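Local coordinates for protein MarR family transcriptional regulator (Staphylococcus epidermidis, PDB 5HLI) that probably binds DNA as a dimeric, redox-sensing transcriptional regulator of the MarR family, with a winged helix-turn-helix domain in each subunit, at residues A19-V22 and S23-F26; N54-T57 and L58-G62; D66-S69 and N70-T73. The protein carries 1 engineered substitution. One frame throughout, in Å; residues are numbered along the deposited sequence.

Interaction 1: A19-V22 and S23-F26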
loop_
_atom_site.group_PDB
_atom_site.type_symbol
_atom_site.label_atom_id
_atom_site.label_comp_id
_atom_site.label_asym_id
_atom_site.label_seq_id
_atom_site.Cartn_x
_atom_site.Cartn_y
_atom_site.Cartn_z
ATOM N N ALA A 19 8.606 -4.859 1.424
ATOM C CA ALA A 19 7.570 -4.986 0.405
ATOM C C ALA A 19 6.445 -3.989 0.643
ATOM O O ALA A 19 5.915 -3.400 -0.306
ATOM C CB ALA A 19 7.029 -6.416 0.377
ATOM N N TYR A 20 6.065 -3.786 1.906
ATOM C CA TYR A 20 5.056 -2.783 2.224
ATOM C C TYR A 20 5.548 -1.389 1.867
ATOM O O TYR A 20 4.822 -0.599 1.250
ATOM C CB TYR A 20 4.691 -2.863 3.707
ATOM C CG TYR A 20 3.554 -1.955 4.128
ATOM C CD1 TYR A 20 2.607 -1.518 3.212
ATOM C CD2 TYR A 20 3.430 -1.537 5.446
ATOM C CE1 TYR A 20 1.567 -0.695 3.597
ATOM C CE2 TYR A 20 2.393 -0.711 5.841
ATOM C CZ TYR A 20 1.466 -0.293 4.911
ATOM O OH TYR A 20 0.431 0.529 5.295
ATOM N N ASN A 21 6.789 -1.070 2.243
ATOM C CA ASN A 21 7.309 0.274 2.020
ATOM C C ASN A 21 7.382 0.607 0.535
ATOM O O ASN A 21 7.121 1.748 0.136
ATOM C CB ASN A 21 8.680 0.422 2.678
ATOM C CG ASN A 21 8.582 0.756 4.155
ATOM O OD1 ASN A 21 7.490 0.810 4.721
ATOM N ND2 ASN A 21 9.726 0.987 4.787
ATOM N N VAL A 22 7.726 -0.371 -0.304
ATOM C CA VAL A 22 7.755 -0.098 -1.736
ATOM C C VAL A 22 6.342 -0.075 -2.316
ATOM O O VAL A 22 6.066 0.688 -3.250
ATOM C CB VAL A 22 8.660 -1.106 -2.472
ATOM C CG1 VAL A 22 8.117 -2.513 -2.368
ATOM C CG2 VAL A 22 8.828 -0.708 -3.932
ATOM N N SER A 23 5.423 -0.880 -1.772
ATOM C CA SER A 23 4.043 -0.827 -2.242
ATOM C C SER A 23 3.412 0.529 -1.953
ATOM O O SER A 23 2.581 1.004 -2.734
ATOM C CB SER A 23 3.216 -1.948 -1.606
ATOM O OG SER A 23 2.908 -1.656 -0.253
ATOM N N ARG A 24 3.799 1.170 -0.844
ATOM C CA ARG A 24 3.302 2.512 -0.560
ATOM C C ARG A 24 3.839 3.535 -1.555
ATOM O O ARG A 24 3.170 4.535 -1.832
ATOM C CB ARG A 24 3.659 2.922 0.869
ATOM C CG ARG A 24 3.032 2.037 1.935
ATOM C CD ARG A 24 3.038 2.700 3.305
ATOM N NE ARG A 24 4.388 2.898 3.825
ATOM C CZ ARG A 24 4.654 3.386 5.032
ATOM N NH1 ARG A 24 3.661 3.723 5.846
ATOM N NH2 ARG A 24 5.911 3.534 5.428
ATOM N N LEU A 25 5.034 3.304 -2.104
ATOM C CA LEU A 25 5.555 4.207 -3.125
ATOM C C LEU A 25 4.826 4.015 -4.448
ATOM O O LEU A 25 4.555 4.989 -5.163
ATOM C CB LEU A 25 7.058 3.996 -3.298
ATOM C CG LEU A 25 7.914 4.329 -2.076
ATOM C CD1 LEU A 25 9.372 4.017 -2.349
ATOM C CD2 LEU A 25 7.738 5.788 -1.685
ATOM N N PHE A 26 4.509 2.766 -4.800
ATOM C CA PHE A 26 3.647 2.527 -5.952
ATOM C C PHE A 26 2.282 3.173 -5.754
ATOM O O PHE A 26 1.718 3.753 -6.689
ATOM C CB PHE A 26 3.493 1.028 -6.200
ATOM C CG PHE A 26 4.665 0.399 -6.897
ATOM C CD1 PHE A 26 4.959 0.719 -8.212
ATOM C CD2 PHE A 26 5.461 -0.526 -6.243
ATOM C CE1 PHE A 26 6.035 0.137 -8.859
ATOM C CE2 PHE A 26 6.534 -1.115 -6.885
ATOM C CZ PHE A 26 6.821 -0.783 -8.196
#
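Arg24 lays its aliphatic stem over one face of the Tyr20 ring, one helical turn back. Arg24 CD sits 4.0 Å from the Tyr20 ring centroid, a CH-pi contact, while Arg24 CG touches Tyr20 CE1 at 3.5 Å. A chi1 of -174° sets the Tyr20 ring beside its own carbonyl carbon, in the path of this stem. Bent at chi3, the chain keeps the guanidinium above the same face, its plane 35° from that of the phenol and Arg24 CZ 5.0 Å from the Tyr20 centroid, so any cation-pi attraction is at most weak. Arginine suits the site: its stem covers a ring while its charge runs alongside the Asn21 amide, the two planes nearly parallel (10°), Arg24 NH2 within 3.2 Å of Asn21 OD1. Two donors grip Tyr20 O: Arg24 N, the regular helical bond, and Ser23 OG at 2.7 Å; a serine can lie buried because its short hydroxyl folds back onto this carbonyl. Val22 CG2 packs on Phe26 CE2 at 3.8 Å. Phe136 of helix 126-147 lies against Val22 and Ser23, while Tyr20 meets Phe26, Tyr30 and Tyr41 of the second subunit. This belongs to the helical dimer interface characteristic of MarR-family regulators.

Interaction 2: N54-T57 and L58-G62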
loop_
_atom_site.group_PDB
_atom_site.type_symbol
_atom_site.label_atom_id
_atom_site.label_comp_id
_atom_site.label_asym_id
_atom_site.label_seq_id
_atom_site.Cartn_x
_atom_site.Cartn_y
_atom_site.Cartn_z
ATOM N N ASN A 54 -18.124 -2.820 -22.017
ATOM C CA ASN A 54 -18.832 -1.555 -22.186
ATOM C C ASN A 54 -19.863 -1.692 -23.302
ATOM O O ASN A 54 -19.530 -2.162 -24.387
ATOM C CB ASN A 54 -17.841 -0.430 -22.501
ATOM C CG ASN A 54 -18.520 0.844 -22.969
ATOM O OD1 ASN A 54 -19.183 1.533 -22.194
ATOM N ND2 ASN A 54 -18.344 1.169 -24.245
ATOM N N PRO A 55 -21.120 -1.292 -23.043
ATOM C CA PRO A 55 -21.633 -0.706 -21.799
ATOM C C PRO A 55 -21.867 -1.726 -20.684
ATOM O O PRO A 55 -21.701 -2.926 -20.891
ATOM C CB PRO A 55 -22.964 -0.097 -22.239
ATOM C CG PRO A 55 -23.434 -1.025 -23.308
ATOM C CD PRO A 55 -22.182 -1.418 -24.059
ATOM N N GLN A 56 -22.242 -1.225 -19.508
ATOM C CA GLN A 56 -22.626 -2.048 -18.373
ATOM C C GLN A 56 -23.752 -1.359 -17.624
ATOM O O GLN A 56 -23.814 -0.129 -17.562
ATOM C CB GLN A 56 -21.467 -2.285 -17.394
ATOM C CG GLN A 56 -20.426 -3.279 -17.846
ATOM C CD GLN A 56 -19.453 -3.606 -16.739
ATOM O OE1 GLN A 56 -19.858 -3.973 -15.636
ATOM N NE2 GLN A 56 -18.164 -3.462 -17.018
ATOM N N THR A 57 -24.638 -2.161 -17.045
ATOM C CA THR A 57 -25.611 -1.597 -16.129
ATOM C C THR A 57 -24.930 -1.247 -14.809
ATOM O O THR A 57 -23.827 -1.706 -14.506
ATOM C CB THR A 57 -26.765 -2.568 -15.886
ATOM O OG1 THR A 57 -26.270 -3.750 -15.242
ATOM C CG2 THR A 57 -27.441 -2.944 -17.203
ATOM N N LEU A 58 -25.603 -0.399 -14.031
ATOM C CA LEU A 58 -25.122 -0.081 -12.691
ATOM C C LEU A 58 -24.964 -1.343 -11.849
ATOM O O LEU A 58 -23.975 -1.493 -11.120
ATOM C CB LEU A 58 -26.084 0.906 -12.030
ATOM C CG LEU A 58 -26.027 1.115 -10.518
ATOM C CD1 LEU A 58 -24.701 1.692 -10.109
ATOM C CD2 LEU A 58 -27.154 2.030 -10.082
ATOM N N ASN A 59 -25.919 -2.270 -11.950
ATOM C CA ASN A 59 -25.835 -3.501 -11.171
ATOM C C ASN A 59 -24.667 -4.371 -11.623
ATOM O O ASN A 59 -24.008 -5.011 -10.795
ATOM C CB ASN A 59 -27.152 -4.271 -11.264
ATOM C CG ASN A 59 -28.263 -3.623 -10.460
ATOM O OD1 ASN A 59 -28.007 -2.902 -9.492
ATOM N ND2 ASN A 59 -29.503 -3.878 -10.855
ATOM N N SER A 60 -24.394 -4.406 -12.931
ATOM C CA SER A 60 -23.267 -5.188 -13.432
ATOM C C SER A 60 -21.939 -4.638 -12.921
ATOM O O SER A 60 -21.028 -5.405 -12.585
ATOM C CB SER A 60 -23.279 -5.212 -14.959
ATOM O OG SER A 60 -22.075 -5.761 -15.466
ATOM N N ILE A 61 -21.809 -3.312 -12.861
ATOM C CA ILE A 61 -20.604 -2.712 -12.295
ATOM C C ILE A 61 -20.475 -3.082 -10.823
ATOM O O ILE A 61 -19.376 -3.369 -10.333
ATOM C CB ILE A 61 -20.618 -1.186 -12.499
ATOM C CG1 ILE A 61 -20.698 -0.857 -13.993
ATOM C CG2 ILE A 61 -19.387 -0.546 -11.863
ATOM C CD1 ILE A 61 -20.796 0.626 -14.297
ATOM N N GLY A 62 -21.597 -3.086 -10.103
ATOM C CA GLY A 62 -21.566 -3.465 -8.700
ATOM C C GLY A 62 -21.101 -4.891 -8.487
ATOM O O GLY A 62 -20.350 -5.173 -7.553
#
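Thr57 OG1 accepts the hydrogen bond of Ser60 N at 3.0 Å, with an N-H...O angle of 153°, and so caps the first turn of helix 58-65. The Thr57 hydroxyl lies between its own backbone N and carbonyl carbon (chi1 64°), which points it forward to the Ser60 amide. Threonine suits an N-cap because its short side chain carries the oxygen on CB, and its branched CB also fits the strand it ends. Beside this bond, Ile61 N reaches Thr57 O at 3.1 Å, the first backbone bond of the helix. Gln56, still on the strand, extends its chain across the same turn; Gln56 OE1 lies 2.9 Å from Ser60 OG, a bond that must be held doubtful, since OE1 is crowded elsewhere in the model. Nearer the backbone, Gln56 CB rests on Ile61 CG1 at 3.8 Å, the two side chains crossing at a slant. The Gln56 NE2 is held by Thr49 OG1 and Glu53 O of the preceding helix and turn. Gln56 also pairs through its backbone with Ile99 in strand 97-101. This is a strand-to-helix junction with a threonine N-cap, in the winged helix-turn-helix domain of the MarR fold.

Interaction 3: D66-S69 and N70-T73; sequences DLSS and NTLT
Leu72 turns its side chain back over the start of its own helix: Leu72 CB lies 3.6 Å from Ser68 O, Leu72 CG comes to 3.4 Å from the same oxygen, and at the tip Leu72 CD2 touches Leu67 CD1 at 4.0 Å. The two leucine side chains cross at about a right angle, meeting most closely through these methyls, with Leu67 CB near Leu72 CG. Leu72 CD1, the other branch, is also near Ser68 O (3.7 Å), and the side chain packs on Leu58 and Ile61 of helix 58-65. A leucine suits this place because it seals the inner side of the turn with carbon, while its backbone N bonds to Ser68 O. The outer side is polar. Ser68, the N-cap residue, shares a hydrogen bond between its OG and Thr71 OG1 at 2.9 Å, and a water joins Ser68 N to that same threonine hydroxyl. Farther along, Thr73 OG1 donates to Ser69 O at 2.7 Å, approaching from above the carbonyl plane. A chi1 of -70° leaves Thr73 OG1 beside its own backbone N, from where it reaches back to this acceptor. A second water links Ser69 OG with Asn70 OD1, to which it donates. Hydroxyls, an asparagine amide and waters serve the solvent-facing side of the helix start, while the leucine contact faces inward, consistent with a helix-turn-helix whose second helix presents polar groups outward.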
loop_
_atom_site.group_PDB
_atom_site.type_symbol
_atom_site.label_atom_id
_atom_site.label_comp_id
_atom_site.label_asym_id
_atom_site.label_seq_id
_atom_site.Cartn_x
_atom_site.Cartn_y
_atom_site.Cartn_z
ATOM N N ASP A 66 -17.907 -5.552 -6.516
ATOM C CA ASP A 66 -18.500 -5.857 -5.215
ATOM C C ASP A 66 -18.739 -4.577 -4.418
ATOM O O ASP A 66 -18.275 -4.414 -3.287
ATOM C CB ASP A 66 -17.647 -6.849 -4.424
ATOM C CG ASP A 66 -18.390 -7.418 -3.227
ATOM O OD1 ASP A 66 -19.640 -7.383 -3.244
ATOM O OD2 ASP A 66 -17.735 -7.896 -2.276
ATOM N N LEU A 67 -19.457 -3.649 -5.041
ATOM C CA LEU A 67 -19.883 -2.413 -4.403
ATOM C C LEU A 67 -21.388 -2.272 -4.573
ATOM O O LEU A 67 -21.960 -2.729 -5.565
ATOM C CB LEU A 67 -19.169 -1.185 -4.996
ATOM C CG LEU A 67 -17.643 -1.123 -4.883
ATOM C CD1 LEU A 67 -17.084 0.065 -5.673
ATOM C CD2 LEU A 67 -17.199 -1.054 -3.430
ATOM N N SER A 68 -22.028 -1.639 -3.594
ATOM C CA SER A 68 -23.469 -1.470 -3.660
ATOM C C SER A 68 -23.832 -0.409 -4.693
ATOM O O SER A 68 -23.000 0.400 -5.117
ATOM C CB SER A 68 -24.028 -1.078 -2.293
ATOM O OG SER A 68 -23.592 0.223 -1.936
ATOM N N SER A 69 -25.103 -0.417 -5.102
ATOM C CA SER A 69 -25.567 0.613 -6.024
ATOM C C SER A 69 -25.589 1.982 -5.358
ATOM O O SER A 69 -25.340 2.996 -6.022
ATOM C CB SER A 69 -26.950 0.254 -6.572
ATOM O OG SER A 69 -27.923 0.219 -5.545
ATOM N N ASN A 70 -25.864 2.037 -4.050
ATOM C CA ASN A 70 -25.807 3.313 -3.342
ATOM C C ASN A 70 -24.394 3.885 -3.350
ATOM O O ASN A 70 -24.211 5.095 -3.520
ATOM C CB ASN A 70 -26.303 3.156 -1.905
ATOM C CG ASN A 70 -27.817 3.208 -1.804
ATOM O OD1 ASN A 70 -28.498 3.665 -2.722
ATOM N ND2 ASN A 70 -28.349 2.750 -0.676
ATOM N N THR A 71 -23.385 3.032 -3.156
ATOM C CA THR A 71 -22.004 3.502 -3.209
ATOM C C THR A 71 -21.647 3.989 -4.608
ATOM O O THR A 71 -20.996 5.028 -4.767
ATOM C CB THR A 71 -21.051 2.386 -2.767
ATOM O OG1 THR A 71 -21.382 1.967 -1.437
ATOM C CG2 THR A 71 -19.604 2.863 -2.789
ATOM N N LEU A 72 -22.090 3.264 -5.636
ATOM C CA LEU A 72 -21.728 3.593 -7.009
ATOM C C LEU A 72 -22.482 4.792 -7.562
ATOM O O LEU A 72 -22.002 5.414 -8.516
ATOM C CB LEU A 72 -21.975 2.391 -7.918
ATOM C CG LEU A 72 -21.026 1.208 -7.775
ATOM C CD1 LEU A 72 -21.584 0.025 -8.528
ATOM C CD2 LEU A 72 -19.651 1.576 -8.303
ATOM N N THR A 73 -23.647 5.119 -7.000
ATOM C CA THR A 73 -24.476 6.181 -7.568
ATOM C C THR A 73 -23.749 7.522 -7.653
ATOM O O THR A 73 -23.716 8.104 -8.750
ATOM C CB THR A 73 -25.789 6.290 -6.781
ATOM O OG1 THR A 73 -26.604 5.141 -7.047
ATOM C CG2 THR A 73 -26.551 7.551 -7.167
HETATM O O HOH W 1 -20.389 -0.625 -1.335
HETATM O O HOH W 2 -28.911 2.772 -5.283
#

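Interaction 1 is a buried contact within helix 2-36, where aromatic and aliphatic packing meets the second subunit, and the polar atoms lean mainly on the helix's own carbonyls. Interactions 2 and 3 lie across the chain's centre from it, their centres about 32 and 28 Å from its own. Each lies at the start of a helix: in partly buried interaction 2, beside the small sheet, a threonine side chain makes the capping bond, whereas in interaction 3, at the surface, an N-cap serine pairs with a threonine hydroxyl and two waters take part. These two touch directly: Leu58 CD1 packs on Leu72 CB at 3.6 Å, joining helices 58-65 and 69-81, the consecutive helices of the helix-turn-helix.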